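Regulatory protein, TetR family (Rhodobacter sphaeroides 2.4.1, PDB 3BRU) represses transcription of its own operon as a TetR-family regulator, probably by binding two operator sequences in the promoter. Local coordinates at residues Y70-N73 / K74-G78; L152-W155 / Q156-T159; E183-W186 / I187-G191. One frame throughout, in Å; residues are numbered along the deposited sequence.

Contacts 2 and 3 belong to the C-terminal domain, whereas contact 1 sits in the DNA-binding region, its centre 29 Å from that of contact 3. Contact 1 is partly buried and joins a loop to the start of helix 74-97, so it mixes polar capping with a pair of phenylalanines. Contact 2, also partly buried, runs along helix 143-167 and carries polar and charged groups on its outer side. Contact 3, on helix 178-199, is buried and mostly aromatic. Contacts 2 and 3 touch each other, and both reach the second subunit; the other chain does not touch contact 1, whose neighbours in the assembly all belong to its own subunit.

Contact 1 of 3, residues Y70-N73 / K74-G78; sequences YFRN and KADFG
Asn-73 carries its amide between its own backbone N and carbonyl carbon (chi1 44°), which folds OD1 over the first turn of helix 74-97 to meet Asp-76, whose CG in turn stands opposite its own N (chi1 -168°) and reaches back toward Arg-72. Two side-chain bonds result. Asn-73 OD1 accepts from Asp-76 N at 3.0 Å, the donor lying nearly in line with the amide C=O, and Asp-76 OD2 accepts from Arg-72 N at 3.3 Å, on the anti side of the carboxylate and a little out of its plane. Asparagine suits this N-cap position because its short amide can take the place of the missing helical carbonyl. The backbone joins in through Phe-77 N, which donates to Asn-73 O at 3.0 Å in a nearly linear bond.

The guanidinium of Arg-72 lies with one face over the Asp-76 carboxylate. Its NH1 is 4.1 Å from Asp-76 OD1, but no N-H points at that oxygen, so the attraction is of charge alone. A carboxylate beside the amino end of a helix would probably also be favoured by the helix dipole.

On the buried side of the turn, Phe-77 lays CD1 against one face of the Phe-71 ring, toward its rim, 3.4 Å from Phe-71 CE2. The two planes are inclined at 57°. Both rings also meet Phe-67, and Phe-77 packs on Ile-56 of helix 53-60, so bulky hydrocarbon is appropriate here. Lys-74 heads elsewhere, donating NZ to Tyr-48 O and making a cation-pi contact with that tyrosine.

Together these contacts form an N-capped helix start a short loop after helix 64-70, the second helix of the predicted helix-turn-helix, as in the TetR-type DNA-binding domain.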
loop_
_atom_site.group_PDB
_atom_site.type_symbol
_atom_site.label_atom_id
_atom_site.label_comp_id
_atom_site.label_asym_id
_atom_site.label_seq_id
_atom_site.Cartn_x
_atom_site.Cartn_y
_atom_site.Cartn_z
ATOM N N TYR A 70 -4.730 -26.893 -15.856
ATOM C CA TYR A 70 -3.515 -26.249 -15.431
ATOM C C TYR A 70 -3.499 -25.930 -13.947
ATOM O O TYR A 70 -2.444 -25.958 -13.333
ATOM C CB TYR A 70 -3.306 -24.972 -16.255
ATOM C CG TYR A 70 -2.935 -25.232 -17.710
ATOM C CD1 TYR A 70 -1.688 -25.779 -18.054
ATOM C CD2 TYR A 70 -3.828 -24.948 -18.746
ATOM C CE1 TYR A 70 -1.339 -26.016 -19.401
ATOM C CE2 TYR A 70 -3.502 -25.201 -20.079
ATOM C CZ TYR A 70 -2.252 -25.723 -20.401
ATOM O OH TYR A 70 -1.922 -25.953 -21.704
ATOM N N PHE A 71 -4.639 -25.590 -13.360
ATOM C CA PHE A 71 -4.632 -25.066 -11.980
ATOM C C PHE A 71 -5.630 -25.837 -11.171
ATOM O O PHE A 71 -6.684 -26.197 -11.700
ATOM C CB PHE A 71 -4.954 -23.563 -11.959
ATOM C CG PHE A 71 -4.092 -22.751 -12.910
ATOM C CD1 PHE A 71 -2.719 -22.612 -12.685
ATOM C CD2 PHE A 71 -4.649 -22.169 -14.050
ATOM C CE1 PHE A 71 -1.938 -21.888 -13.561
ATOM C CE2 PHE A 71 -3.872 -21.444 -14.923
ATOM C CZ PHE A 71 -2.519 -21.292 -14.680
ATOM N N ARG A 72 -5.314 -26.162 -9.921
ATOM C CA ARG A 72 -6.300 -26.974 -9.221
ATOM C C ARG A 72 -7.444 -26.165 -8.671
ATOM O O ARG A 72 -8.547 -26.664 -8.546
ATOM C CB ARG A 72 -5.752 -28.011 -8.229
ATOM C CG ARG A 72 -4.472 -27.742 -7.559
ATOM C CD ARG A 72 -4.364 -28.790 -6.435
ATOM N NE ARG A 72 -3.028 -28.879 -5.841
ATOM C CZ ARG A 72 -2.441 -27.913 -5.125
ATOM N NH1 ARG A 72 -3.053 -26.742 -4.910
ATOM N NH2 ARG A 72 -1.226 -28.116 -4.630
ATOM N N ASN A 73 -7.176 -24.900 -8.408
ATOM C CA ASN A 73 -8.165 -23.957 -7.890
ATOM C C ASN A 73 -7.647 -22.524 -8.045
ATOM O O ASN A 73 -6.504 -22.305 -8.495
ATOM C CB ASN A 73 -8.489 -24.250 -6.409
ATOM C CG ASN A 73 -7.236 -24.534 -5.556
ATOM O OD1 ASN A 73 -6.155 -23.971 -5.754
ATOM N ND2 ASN A 73 -7.386 -25.425 -4.609
ATOM N N LYS A 74 -8.488 -21.566 -7.647
ATOM C CA LYS A 74 -8.136 -20.139 -7.636
ATOM C C LYS A 74 -6.810 -19.856 -6.883
ATOM O O LYS A 74 -5.999 -19.060 -7.331
ATOM C CB LYS A 74 -9.310 -19.337 -7.063
ATOM C CG LYS A 74 -9.319 -17.873 -7.409
ATOM C CD LYS A 74 -9.984 -17.051 -6.275
ATOM C CE LYS A 74 -10.299 -15.630 -6.689
ATOM N NZ LYS A 74 -11.124 -14.902 -5.611
ATOM N N ALA A 75 -6.584 -20.530 -5.760
ATOM C CA ALA A 75 -5.352 -20.333 -4.989
ATOM C C ALA A 75 -4.094 -20.766 -5.757
ATOM O O ALA A 75 -3.083 -20.093 -5.691
ATOM C CB ALA A 75 -5.440 -21.031 -3.619
ATOM N N ASP A 76 -4.157 -21.870 -6.485
ATOM C CA ASP A 76 -3.020 -22.383 -7.252
ATOM C C ASP A 76 -2.740 -21.460 -8.451
ATOM O O ASP A 76 -1.585 -21.197 -8.802
ATOM C CB ASP A 76 -3.341 -23.810 -7.724
ATOM C CG ASP A 76 -2.105 -24.561 -8.290
ATOM O OD1 ASP A 76 -1.011 -24.429 -7.683
ATOM O OD2 ASP A 76 -2.219 -25.301 -9.325
ATOM N N PHE A 77 -3.820 -20.990 -9.076
ATOM C CA PHE A 77 -3.800 -19.907 -10.061
ATOM C C PHE A 77 -3.163 -18.596 -9.591
ATOM O O PHE A 77 -2.239 -18.078 -10.247
ATOM C CB PHE A 77 -5.221 -19.643 -10.560
ATOM C CG PHE A 77 -5.301 -18.666 -11.698
ATOM C CD1 PHE A 77 -4.538 -18.823 -12.834
ATOM C CD2 PHE A 77 -6.164 -17.584 -11.637
ATOM C CE1 PHE A 77 -4.647 -17.952 -13.888
ATOM C CE2 PHE A 77 -6.256 -16.698 -12.676
ATOM C CZ PHE A 77 -5.515 -16.891 -13.802
ATOM N N GLY A 78 -3.672 -18.037 -8.496
ATOM C CA GLY A 78 -3.022 -16.908 -7.835
ATOM C C GLY A 78 -1.514 -17.049 -7.593
ATOM O O GLY A 78 -0.771 -16.104 -7.843
#

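Contact 2 of 3, residues L152-W155 / Q156-T159; sequences LETW and QRRT
Backbone bonds spaced four residues apart tie Leu-152 to Gln-156, Glu-153 to Arg-157 and Thr-154 to Arg-158, as expected within helix 143-167. Trp-155 O takes two donors: Thr-159 N at 3.1 Å and Thr-159 OG1 at 2.6 Å, which approach from opposite faces of the carbonyl plane. The hydroxyl is placed there by a chi1 of -52°, beside its own backbone N, and it also meets Trp-186 NE1 of helix 178-199. With alanine in place of Thr-159, the indole N-H of Trp-186 is likely to lose this acceptor and Trp-155 O its second donor.

Among charged and polar groups, the guanidinium of Arg-157 lays one face over Glu-153 O and Thr-154 CA, its NH2 3.2 Å from Thr-154 OG1, which is itself bonded to Gly-150 O. Arg-158 instead turns to Asp-94, forming a salt bridge. A water bonded to Glu-153 O makes a weak link to Gln-156 NE2, while Gln-156 OE1 accepts from Arg-195 of the second subunit.

Apolar bulk belongs to Trp-155, which packs on Phe-89 and Val-130. The chemistry thus implies an aromatic inner side that also holds paired polar groups, such as the Thr-159 hydroxyl, with Glu-153 and Arg-157 on the more exposed side.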
loop_
_atom_site.group_PDB
_atom_site.type_symbol
_atom_site.label_atom_id
_atom_site.label_comp_id
_atom_site.label_asym_id
_atom_site.label_seq_id
_atom_site.Cartn_x
_atom_site.Cartn_y
_atom_site.Cartn_z
ATOM N N LEU A 152 9.279 -9.466 -2.954
ATOM C CA LEU A 152 9.699 -8.180 -2.407
ATOM C C LEU A 152 11.154 -8.178 -1.915
ATOM O O LEU A 152 11.906 -7.233 -2.143
ATOM C CB LEU A 152 8.757 -7.795 -1.252
ATOM C CG LEU A 152 7.339 -7.292 -1.634
ATOM C CD1 LEU A 152 6.349 -7.291 -0.418
ATOM C CD2 LEU A 152 7.384 -5.922 -2.289
ATOM N N GLU A 153 11.533 -9.231 -1.207
ATOM C CA GLU A 153 12.894 -9.389 -0.761
ATOM C C GLU A 153 13.854 -9.533 -1.926
ATOM O O GLU A 153 14.969 -9.036 -1.839
ATOM C CB GLU A 153 13.006 -10.527 0.236
ATOM C CG GLU A 153 12.628 -10.042 1.637
ATOM C CD GLU A 153 12.322 -11.186 2.593
ATOM O OE1 GLU A 153 12.439 -12.365 2.158
ATOM O OE2 GLU A 153 11.947 -10.914 3.768
ATOM N N THR A 154 13.435 -10.161 -3.017
ATOM C CA THR A 154 14.267 -10.188 -4.216
ATOM C C THR A 154 14.522 -8.793 -4.757
ATOM O O THR A 154 15.671 -8.431 -5.053
ATOM C CB THR A 154 13.654 -11.082 -5.341
ATOM O OG1 THR A 154 13.586 -12.423 -4.851
ATOM C CG2 THR A 154 14.519 -11.067 -6.652
ATOM N N TRP A 155 13.450 -8.012 -4.889
ATOM C CA TRP A 155 13.553 -6.654 -5.357
ATOM C C TRP A 155 14.486 -5.820 -4.474
ATOM O O TRP A 155 15.323 -5.039 -4.997
ATOM C CB TRP A 155 12.181 -6.040 -5.431
ATOM C CG TRP A 155 11.259 -6.698 -6.427
ATOM C CD1 TRP A 155 11.596 -7.585 -7.438
ATOM C CD2 TRP A 155 9.847 -6.496 -6.536
ATOM N NE1 TRP A 155 10.468 -7.953 -8.143
ATOM C CE2 TRP A 155 9.385 -7.298 -7.618
ATOM C CE3 TRP A 155 8.915 -5.709 -5.819
ATOM C CZ2 TRP A 155 8.032 -7.348 -7.989
ATOM C CZ3 TRP A 155 7.566 -5.750 -6.195
ATOM C CH2 TRP A 155 7.140 -6.561 -7.271
ATOM N N GLN A 156 14.341 -5.984 -3.154
ATOM C CA GLN A 156 15.164 -5.311 -2.160
ATOM C C GLN A 156 16.640 -5.695 -2.244
ATOM O O GLN A 156 17.495 -4.836 -2.151
ATOM C CB GLN A 156 14.620 -5.600 -0.745
ATOM C CG GLN A 156 13.390 -4.787 -0.385
ATOM C CD GLN A 156 12.736 -5.184 0.944
ATOM O OE1 GLN A 156 11.614 -4.761 1.218
ATOM N NE2 GLN A 156 13.417 -6.007 1.756
ATOM N N ARG A 157 16.935 -6.972 -2.430
ATOM C CA ARG A 157 18.322 -7.438 -2.617
ATOM C C ARG A 157 18.977 -6.842 -3.874
ATOM O O ARG A 157 20.180 -6.533 -3.882
ATOM C CB ARG A 157 18.357 -8.956 -2.761
ATOM C CG ARG A 157 18.844 -9.681 -1.578
ATOM C CD ARG A 157 18.919 -11.214 -1.842
ATOM N NE ARG A 157 17.602 -11.846 -1.718
ATOM C CZ ARG A 157 16.939 -12.412 -2.726
ATOM N NH1 ARG A 157 17.468 -12.479 -3.968
ATOM N NH2 ARG A 157 15.737 -12.917 -2.485
ATOM N N ARG A 158 18.210 -6.713 -4.954
ATOM C CA ARG A 158 18.775 -6.149 -6.185
ATOM C C ARG A 158 19.080 -4.659 -5.991
ATOM O O ARG A 158 20.093 -4.158 -6.463
ATOM C CB ARG A 158 17.834 -6.359 -7.371
ATOM C CG ARG A 158 17.642 -7.816 -7.728
ATOM C CD ARG A 158 16.825 -7.940 -9.016
ATOM N NE ARG A 158 17.589 -7.492 -10.182
ATOM C CZ ARG A 158 17.232 -7.686 -11.456
ATOM N NH1 ARG A 158 16.095 -8.323 -11.765
ATOM N NH2 ARG A 158 18.032 -7.252 -12.424
ATOM N N THR A 159 18.201 -3.986 -5.249
ATOM C CA THR A 159 18.271 -2.553 -4.991
ATOM C C THR A 159 19.407 -2.189 -4.024
ATOM O O THR A 159 20.104 -1.213 -4.264
ATOM C CB THR A 159 16.900 -2.051 -4.512
ATOM O OG1 THR A 159 15.930 -2.501 -5.455
ATOM C CG2 THR A 159 16.821 -0.533 -4.416
HETATM O O HOH W 1 15.825 -8.343 1.009
#

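Contact 3 of 3, residues E183-W186 / I187-G191; sequences EAFW and IGWEG
Phe-185 and Trp-189 stand one helical turn apart on helix 178-199, joined by a 2.8 Å bond from Trp-189 N to Phe-185 O, and matching bonds run from Ile-187 N, Gly-188 N and Glu-190 N to Glu-183 O, Ala-184 O and Trp-186 O. The side chains of Phe-185 and Trp-189 project the same way, their planes only 15° apart but slid past each other, so that the rings barely overlap; Trp-189 CB lies over a face of the phenyl ring, 3.9 Å from Phe-185 CE2. Trp-186 meets the other indole quite differently. Trp-189 turns its edge to the face of Trp-186 in an offset edge-to-face pair, planes at 89°, with Trp-189 CD1 3.5 Å from Trp-186 CZ3. The chi1 of Trp-189, -179°, sets its CG opposite the backbone N and carries the ring back along the helix to where it meets both Phe-185 and Trp-186.

These three residues form an aromatic cluster within the TetR-like C-terminal domain, where flat, bulky rings can fill the gaps between helices: Phe-185 and Trp-189 press on helix 104-120, and Trp-189 also on helix 203-212.

Beside the cluster lies an acid, Glu-190. Its OE2 sits at the edge of the Trp-186 ring, 4.4 Å from CE3, buried and with no polar partner, which would probably favour a protonated carboxyl.

Another side of the helix belongs to the dimer. Ile-187 CD1 lies 4.1 Å from Glu-183 CG, and Ile-187 packs on Gly-188 of the second subunit, where the absence of a side chain suits close approach; Glu-183 OE1 is hydrogen-bonded to Ser-207 of that same subunit.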
loop_
_atom_site.group_PDB
_atom_site.type_symbol
_atom_site.label_atom_id
_atom_site.label_comp_id
_atom_site.label_asym_id
_atom_site.label_seq_id
_atom_site.Cartn_x
_atom_site.Cartn_y
_atom_site.Cartn_z
ATOM N N GLU A 183 15.094 -1.221 1.588
ATOM C CA GLU A 183 13.848 -1.579 2.174
ATOM C C GLU A 183 12.957 -0.350 2.240
ATOM O O GLU A 183 11.775 -0.433 1.901
ATOM C CB GLU A 183 14.020 -2.208 3.563
ATOM C CG GLU A 183 12.673 -2.705 4.100
ATOM C CD GLU A 183 12.741 -3.315 5.483
ATOM O OE1 GLU A 183 13.801 -3.185 6.143
ATOM O OE2 GLU A 183 11.726 -3.908 5.921
ATOM N N ALA A 184 13.498 0.781 2.683
ATOM C CA ALA A 184 12.695 1.999 2.695
ATOM C C ALA A 184 12.225 2.392 1.287
ATOM O O ALA A 184 11.068 2.755 1.150
ATOM C CB ALA A 184 13.411 3.141 3.368
ATOM N N PHE A 185 13.083 2.280 0.248
ATOM C CA PHE A 185 12.633 2.480 -1.146
ATOM C C PHE A 185 11.393 1.635 -1.525
ATOM O O PHE A 185 10.420 2.181 -2.040
ATOM C CB PHE A 185 13.736 2.246 -2.208
ATOM C CG PHE A 185 13.258 2.497 -3.631
ATOM C CD1 PHE A 185 13.284 3.778 -4.167
ATOM C CD2 PHE A 185 12.698 1.479 -4.394
ATOM C CE1 PHE A 185 12.801 4.030 -5.470
ATOM C CE2 PHE A 185 12.198 1.724 -5.685
ATOM C CZ PHE A 185 12.260 3.008 -6.225
ATOM N N TRP A 186 11.436 0.324 -1.286
ATOM C CA TRP A 186 10.322 -0.553 -1.679
ATOM C C TRP A 186 9.043 -0.374 -0.847
ATOM O O TRP A 186 7.915 -0.478 -1.397
ATOM C CB TRP A 186 10.769 -2.032 -1.818
ATOM C CG TRP A 186 11.562 -2.177 -3.103
ATOM C CD1 TRP A 186 12.916 -2.181 -3.228
ATOM C CD2 TRP A 186 11.029 -2.215 -4.439
ATOM N NE1 TRP A 186 13.272 -2.232 -4.572
ATOM C CE2 TRP A 186 12.130 -2.252 -5.330
ATOM C CE3 TRP A 186 9.719 -2.224 -4.971
ATOM C CZ2 TRP A 186 11.970 -2.334 -6.724
ATOM C CZ3 TRP A 186 9.560 -2.277 -6.358
ATOM C CH2 TRP A 186 10.682 -2.337 -7.213
ATOM N N ILE A 187 9.205 -0.078 0.450
ATOM C CA ILE A 187 8.069 0.340 1.302
ATOM C C ILE A 187 7.396 1.593 0.678
ATOM O O ILE A 187 6.191 1.624 0.463
ATOM C CB ILE A 187 8.498 0.691 2.773
ATOM C CG1 ILE A 187 8.919 -0.543 3.591
ATOM C CG2 ILE A 187 7.411 1.545 3.473
ATOM C CD1 ILE A 187 9.581 -0.201 4.941
ATOM N N GLY A 188 8.188 2.610 0.381
ATOM C CA GLY A 188 7.641 3.871 -0.104
ATOM C C GLY A 188 7.089 3.819 -1.508
ATOM O O GLY A 188 6.028 4.408 -1.793
ATOM N N TRP A 189 7.792 3.099 -2.383
ATOM C CA TRP A 189 7.358 2.941 -3.792
ATOM C C TRP A 189 6.038 2.197 -3.977
ATOM O O TRP A 189 5.244 2.542 -4.799
ATOM C CB TRP A 189 8.469 2.276 -4.587
ATOM C CG TRP A 189 8.188 2.086 -6.012
ATOM C CD1 TRP A 189 8.016 0.902 -6.647
ATOM C CD2 TRP A 189 8.046 3.106 -7.002
ATOM N NE1 TRP A 189 7.787 1.109 -7.992
ATOM C CE2 TRP A 189 7.792 2.459 -8.234
ATOM C CE3 TRP A 189 8.075 4.511 -6.968
ATOM C CZ2 TRP A 189 7.597 3.169 -9.437
ATOM C CZ3 TRP A 189 7.880 5.219 -8.165
ATOM C CH2 TRP A 189 7.641 4.540 -9.379
ATOM N N GLU A 190 5.814 1.158 -3.194
ATOM C CA GLU A 190 4.516 0.479 -3.198
ATOM C C GLU A 190 3.368 1.391 -2.713
ATOM O O GLU A 190 2.224 1.268 -3.193
ATOM C CB GLU A 190 4.574 -0.815 -2.367
ATOM C CG GLU A 190 5.332 -1.966 -3.013
ATOM C CD GLU A 190 4.668 -2.524 -4.296
ATOM O OE1 GLU A 190 3.432 -2.348 -4.511
ATOM O OE2 GLU A 190 5.394 -3.137 -5.113
ATOM N N GLY A 191 3.673 2.296 -1.777
ATOM C CA GLY A 191 2.682 3.227 -1.249
ATOM C C GLY A 191 2.412 4.354 -2.217
ATOM O O GLY A 191 1.289 4.885 -2.268
#